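Local atomic coordinates of conserved protein (Methanosarcina mazei, PDB entry 2NR4), a protein that is of unknown biochemical function but binds flavin mononucleotide and belongs to a family of the FMN-binding clan. Residues A143-E147 with R148-E152; R128-Q132 with S133-D137. All blocks are in the same frame, centred on the assembly; numbering follows the deposited sequence.

Interaction 1: A143-E147 with R148-E152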
loop_
_atom_site.group_PDB
_atom_site.type_symbol
_atom_site.label_atom_id
_atom_site.label_comp_id
_atom_site.label_asym_id
_atom_site.label_seq_id
_atom_site.Cartn_x
_atom_site.Cartn_y
_atom_site.Cartn_z
ATOM N N ALA A 143 4.152 17.355 14.719
ATOM C CA ALA A 143 3.619 16.587 13.575
ATOM C C ALA A 143 3.048 17.526 12.554
ATOM O O ALA A 143 2.561 18.608 12.916
ATOM C CB ALA A 143 2.562 15.594 14.027
ATOM N N GLY A 144 3.101 17.140 11.282
ATOM C CA GLY A 144 2.568 17.984 10.254
ATOM C C GLY A 144 2.033 17.199 9.097
ATOM O O GLY A 144 2.347 16.032 8.946
ATOM N N PHE A 145 1.265 17.885 8.259
ATOM C CA PHE A 145 0.607 17.323 7.106
ATOM C C PHE A 145 0.969 18.188 5.911
ATOM O O PHE A 145 1.103 19.415 6.041
ATOM C CB PHE A 145 -0.912 17.368 7.334
ATOM C CG PHE A 145 -1.650 16.242 6.708
ATOM C CD1 PHE A 145 -1.696 14.999 7.326
ATOM C CD2 PHE A 145 -2.318 16.421 5.505
ATOM C CE1 PHE A 145 -2.381 13.956 6.743
ATOM C CE2 PHE A 145 -3.020 15.375 4.908
ATOM C CZ PHE A 145 -3.050 14.143 5.524
ATOM N N ASN A 146 1.158 17.573 4.753
ATOM C CA ASN A 146 1.443 18.338 3.548
ATOM C C ASN A 146 0.358 18.081 2.523
ATOM O O ASN A 146 0.519 17.271 1.610
ATOM C CB ASN A 146 2.825 18.008 2.961
ATOM C CG ASN A 146 3.972 18.560 3.786
ATOM O OD1 ASN A 146 3.877 19.629 4.394
ATOM N ND2 ASN A 146 5.076 17.837 3.798
ATOM N N GLU A 147 -0.765 18.771 2.710
ATOM C CA GLU A 147 -1.878 18.788 1.756
ATOM C C GLU A 147 -1.418 18.862 0.303
ATOM O O GLU A 147 -1.907 18.124 -0.540
ATOM C CB GLU A 147 -2.807 19.970 2.070
ATOM C CG GLU A 147 -3.556 19.841 3.393
ATOM C CD GLU A 147 -2.759 20.296 4.618
ATOM O OE1 GLU A 147 -1.769 21.062 4.479
ATOM O OE2 GLU A 147 -3.145 19.878 5.736
ATOM N N ARG A 148 -0.447 19.724 0.031
ATOM C CA ARG A 148 0.095 19.927 -1.314
ATOM C C ARG A 148 0.679 18.648 -1.948
ATOM O O ARG A 148 0.790 18.562 -3.167
ATOM C CB ARG A 148 1.149 21.055 -1.303
ATOM C CG ARG A 148 0.610 22.466 -0.901
ATOM C CD ARG A 148 1.745 23.492 -0.653
ATOM N NE ARG A 148 1.304 24.609 0.193
ATOM C CZ ARG A 148 2.091 25.598 0.630
ATOM N NH1 ARG A 148 3.382 25.642 0.302
ATOM N NH2 ARG A 148 1.582 26.558 1.396
ATOM N N ASN A 149 1.030 17.660 -1.124
ATOM C CA ASN A 149 1.667 16.430 -1.599
ATOM C C ASN A 149 0.719 15.247 -1.834
ATOM O O ASN A 149 1.149 14.188 -2.310
ATOM C CB ASN A 149 2.777 16.020 -0.632
ATOM C CG ASN A 149 3.996 16.916 -0.737
ATOM O OD1 ASN A 149 4.280 17.456 -1.809
ATOM N ND2 ASN A 149 4.727 17.072 0.363
ATOM N N ILE A 150 -0.544 15.425 -1.463
ATOM C CA ILE A 150 -1.594 14.465 -1.793
ATOM C C ILE A 150 -2.268 15.006 -3.037
ATOM O O ILE A 150 -2.958 16.011 -2.970
ATOM C CB ILE A 150 -2.670 14.322 -0.678
ATOM C CG1 ILE A 150 -2.041 14.241 0.716
ATOM C CG2 ILE A 150 -3.570 13.086 -0.952
ATOM C CD1 ILE A 150 -3.066 14.087 1.828
ATOM N N LYS A 151 -2.047 14.377 -4.179
ATOM C CA LYS A 151 -2.698 14.862 -5.398
ATOM C C LYS A 151 -3.649 13.823 -6.014
ATOM O O LYS A 151 -4.558 14.181 -6.779
ATOM C CB LYS A 151 -1.656 15.377 -6.401
ATOM C CG LYS A 151 -0.931 16.691 -5.941
ATOM C CD LYS A 151 -1.750 17.981 -6.234
ATOM C CE LYS A 151 -1.647 19.042 -5.117
ATOM N NZ LYS A 151 -0.559 20.049 -5.332
ATOM N N GLU A 152 -3.442 12.550 -5.659
ATOM C CA GLU A 152 -4.296 11.446 -6.109
ATOM C C GLU A 152 -4.746 10.635 -4.872
ATOM O O GLU A 152 -4.188 10.802 -3.779
ATOM C CB GLU A 152 -3.566 10.586 -7.159
ATOM C CG GLU A 152 -3.072 11.419 -8.371
ATOM C CD GLU A 152 -2.385 10.638 -9.494
ATOM O OE1 GLU A 152 -2.347 9.384 -9.497
ATOM O OE2 GLU A 152 -1.857 11.312 -10.414
HETATM O O HOH W 1 0.531 21.546 2.328
#

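Interaction 2: R128-Q132 with S133-D137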
loop_
_atom_site.group_PDB
_atom_site.type_symbol
_atom_site.label_atom_id
_atom_site.label_comp_id
_atom_site.label_asym_id
_atom_site.label_seq_id
_atom_site.Cartn_x
_atom_site.Cartn_y
_atom_site.Cartn_z
ATOM N N ARG A 128 17.828 0.532 23.910
ATOM C CA ARG A 128 18.299 -0.723 24.498
ATOM C C ARG A 128 18.746 -1.620 23.363
ATOM O O ARG A 128 18.080 -1.690 22.322
ATOM C CB ARG A 128 17.187 -1.418 25.293
ATOM C CG ARG A 128 15.876 -1.606 24.497
ATOM C CD ARG A 128 14.688 -1.867 25.388
ATOM N NE ARG A 128 13.421 -2.014 24.669
ATOM C CZ ARG A 128 12.557 -1.034 24.401
ATOM N NH1 ARG A 128 12.818 0.216 24.724
ATOM N NH2 ARG A 128 11.426 -1.312 23.771
ATOM N N ASN A 129 19.876 -2.290 23.551
ATOM C CA ASN A 129 20.316 -3.271 22.569
ATOM C C ASN A 129 19.573 -4.571 22.757
ATOM O O ASN A 129 19.422 -5.070 23.888
ATOM C CB ASN A 129 21.806 -3.519 22.683
ATOM C CG ASN A 129 22.622 -2.289 22.411
ATOM O OD1 ASN A 129 23.640 -2.072 23.060
ATOM N ND2 ASN A 129 22.191 -1.470 21.452
ATOM N N THR A 130 19.063 -5.101 21.659
ATOM C CA THR A 130 18.663 -6.503 21.610
ATOM C C THR A 130 19.106 -7.119 20.304
ATOM O O THR A 130 18.775 -6.613 19.220
ATOM C CB THR A 130 17.137 -6.770 21.843
ATOM O OG1 THR A 130 16.632 -7.594 20.781
ATOM C CG2 THR A 130 16.322 -5.485 21.917
ATOM N N ASP A 131 19.856 -8.215 20.436
ATOM C CA ASP A 131 20.350 -9.000 19.322
ATOM C C ASP A 131 21.423 -8.186 18.622
ATOM O O ASP A 131 22.437 -7.817 19.229
ATOM C CB ASP A 131 19.203 -9.379 18.367
ATOM C CG ASP A 131 18.089 -10.172 19.062
ATOM O OD1 ASP A 131 18.148 -10.366 20.306
ATOM O OD2 ASP A 131 17.145 -10.606 18.360
ATOM N N GLN A 132 21.189 -7.880 17.356
ATOM C CA GLN A 132 22.104 -7.022 16.625
ATOM C C GLN A 132 21.380 -5.721 16.229
ATOM O O GLN A 132 21.617 -5.124 15.154
ATOM C CB GLN A 132 22.717 -7.806 15.460
ATOM C CG GLN A 132 23.054 -9.267 15.883
ATOM C CD GLN A 132 24.311 -9.848 15.247
ATOM O OE1 GLN A 132 24.754 -9.410 14.173
ATOM N NE2 GLN A 132 24.893 -10.854 15.909
ATOM N N SER A 133 20.511 -5.282 17.146
ATOM C CA SER A 133 19.634 -4.146 16.922
ATOM C C SER A 133 19.622 -3.190 18.097
ATOM O O SER A 133 19.927 -3.573 19.233
ATOM C CB SER A 133 18.195 -4.607 16.688
ATOM O OG SER A 133 17.980 -4.872 15.318
ATOM N N LEU A 134 19.304 -1.935 17.799
ATOM C CA LEU A 134 19.031 -0.971 18.835
ATOM C C LEU A 134 17.535 -0.716 18.789
ATOM O O LEU A 134 16.991 -0.332 17.747
ATOM C CB LEU A 134 19.782 0.312 18.563
ATOM C CG LEU A 134 19.444 1.443 19.535
ATOM C CD1 LEU A 134 20.177 1.214 20.896
ATOM C CD2 LEU A 134 19.795 2.784 18.904
ATOM N N VAL A 135 16.874 -0.932 19.917
ATOM C CA VAL A 135 15.441 -0.658 20.027
ATOM C C VAL A 135 15.286 0.649 20.808
ATOM O O VAL A 135 16.041 0.904 21.767
ATOM C CB VAL A 135 14.710 -1.806 20.693
ATOM C CG1 VAL A 135 13.212 -1.535 20.764
ATOM C CG2 VAL A 135 14.979 -3.108 19.930
ATOM N N ALA A 136 14.355 1.469 20.353
ATOM C CA ALA A 136 13.957 2.718 21.022
ATOM C C ALA A 136 12.449 2.907 20.949
ATOM O O ALA A 136 11.839 2.677 19.901
ATOM C CB ALA A 136 14.654 3.915 20.370
ATOM N N ASP A 137 11.839 3.352 22.048
ATOM C CA ASP A 137 10.449 3.794 21.985
ATOM C C ASP A 137 10.416 5.235 21.501
ATOM O O ASP A 137 11.462 5.926 21.553
ATOM C CB ASP A 137 9.784 3.639 23.357
ATOM C CG ASP A 137 9.957 2.248 23.907
ATOM O OD1 ASP A 137 9.592 1.289 23.193
ATOM O OD2 ASP A 137 10.492 2.082 25.036
#

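Interaction 1: A143-E147 with R148-E152
Asn-149 N donates to Asn-146 O at 2.8 Å, and one residue further on Ile-150 N donates to Glu-147 O at 3.2 Å. These successive i-to-i+3 bonds are the signature of a 3-10 turn. Lys-151 then folds back, and its NZ reaches Arg-148 O at 3.0 Å. A water links Glu-147 OE1 and Arg-148 N, donating to the first (3.2 Å) and accepting from the second; the bend of the Glu-147 chain at chi2 (84°) carries the carboxylate back toward it. The side chains of Asn-146 and Asn-149 run alongside each other in one direction, with amide planes perpendicular and CB of Asn-146 3.4 Å from ND2 of Asn-149. Both ND2 atoms donate to Ala-116 O, that of Asn-149 also to Lys-114 O, which fixes the two amides. Beyond them the extended Ile-150 side chain lies roughly perpendicular to that of Phe-145, bringing Ile-150 CD1 to 3.3 Å from ring atom CE2 of Phe-145. The turn follows the end of strand 133-145, beside the start of strand 118-130: Phe-145 packs on Ala-118 and on Leu-153 of the second subunit, Ile-150 on Ile-117.

Interaction 2: R128-Q132 with S133-D137
Arg-128 to Thr-130 pair with Ser-133 to Val-135 in the closing end of an antiparallel beta hairpin, where strand 118-130 turns back into strand 133-145 of the barrel. Arg-128 and Val-135 form a hydrogen-bonded pair, exchanging two bonds of 2.8 Å, Arg-128 N to Val-135 O and Val-135 N to Arg-128 O. Nearer the turn, Thr-130 N donates to Ser-133 O, while the return bond from Ser-133 N to Thr-130 O is weak. Between these rungs Asn-129 faces Leu-134 as a non-hydrogen-bonded pair, its ND2 3.4 Å from Leu-134 CD1. Asp-131 and Gln-132 form the two-residue connection, close to a type II' turn, with Asp-131 at positive phi (71°). On the face shared by Arg-128, Thr-130, Ser-133 and Val-135, the extended Arg-128 chain brings its guanidinium end-on to Asp-137: NH1 meets OD2 at 3.0 Å from above the carboxylate plane, and NH2 meets OD1 at 3.2 Å on the syn side. Asn-126 backs the salt bridge, its O taking NH1 and its ND2 giving to OD2. Were Asp-137 replaced by an alanine, the guanidinium would probably lose its carboxylate partner and Asn-126 ND2 this acceptor. Val-135 CG1 lies over one guanidinium face, 3.5 Å from Arg-128 NH2, while its CG2 presses tightly on Thr-130 CG2 at 3.4 Å.

Interactions 1 and 2 sit at the two ends of strand 133-145: residues 128-137 carry the chain into it, residues 143-152 lead it out toward helix 158-176. Their centres are 32 Å apart, on opposite sides of the chain's centre, and their nearest atoms about 15 Å. Interaction 2 includes the end of strand 118-130, the barrel neighbour whose start interaction 1 borders. Interaction 2 lies near the flavin: the Ser-133 side chain is about 6 Å from the bound FMN and about 4 Å from that of Phe-61, an FMN-binding residue, and Val-135 similarly approaches Arg-59. Interaction 1 lies away from the FMN site, at the surface, where Glu-152 forms a salt bridge with Arg-27 of the second subunit.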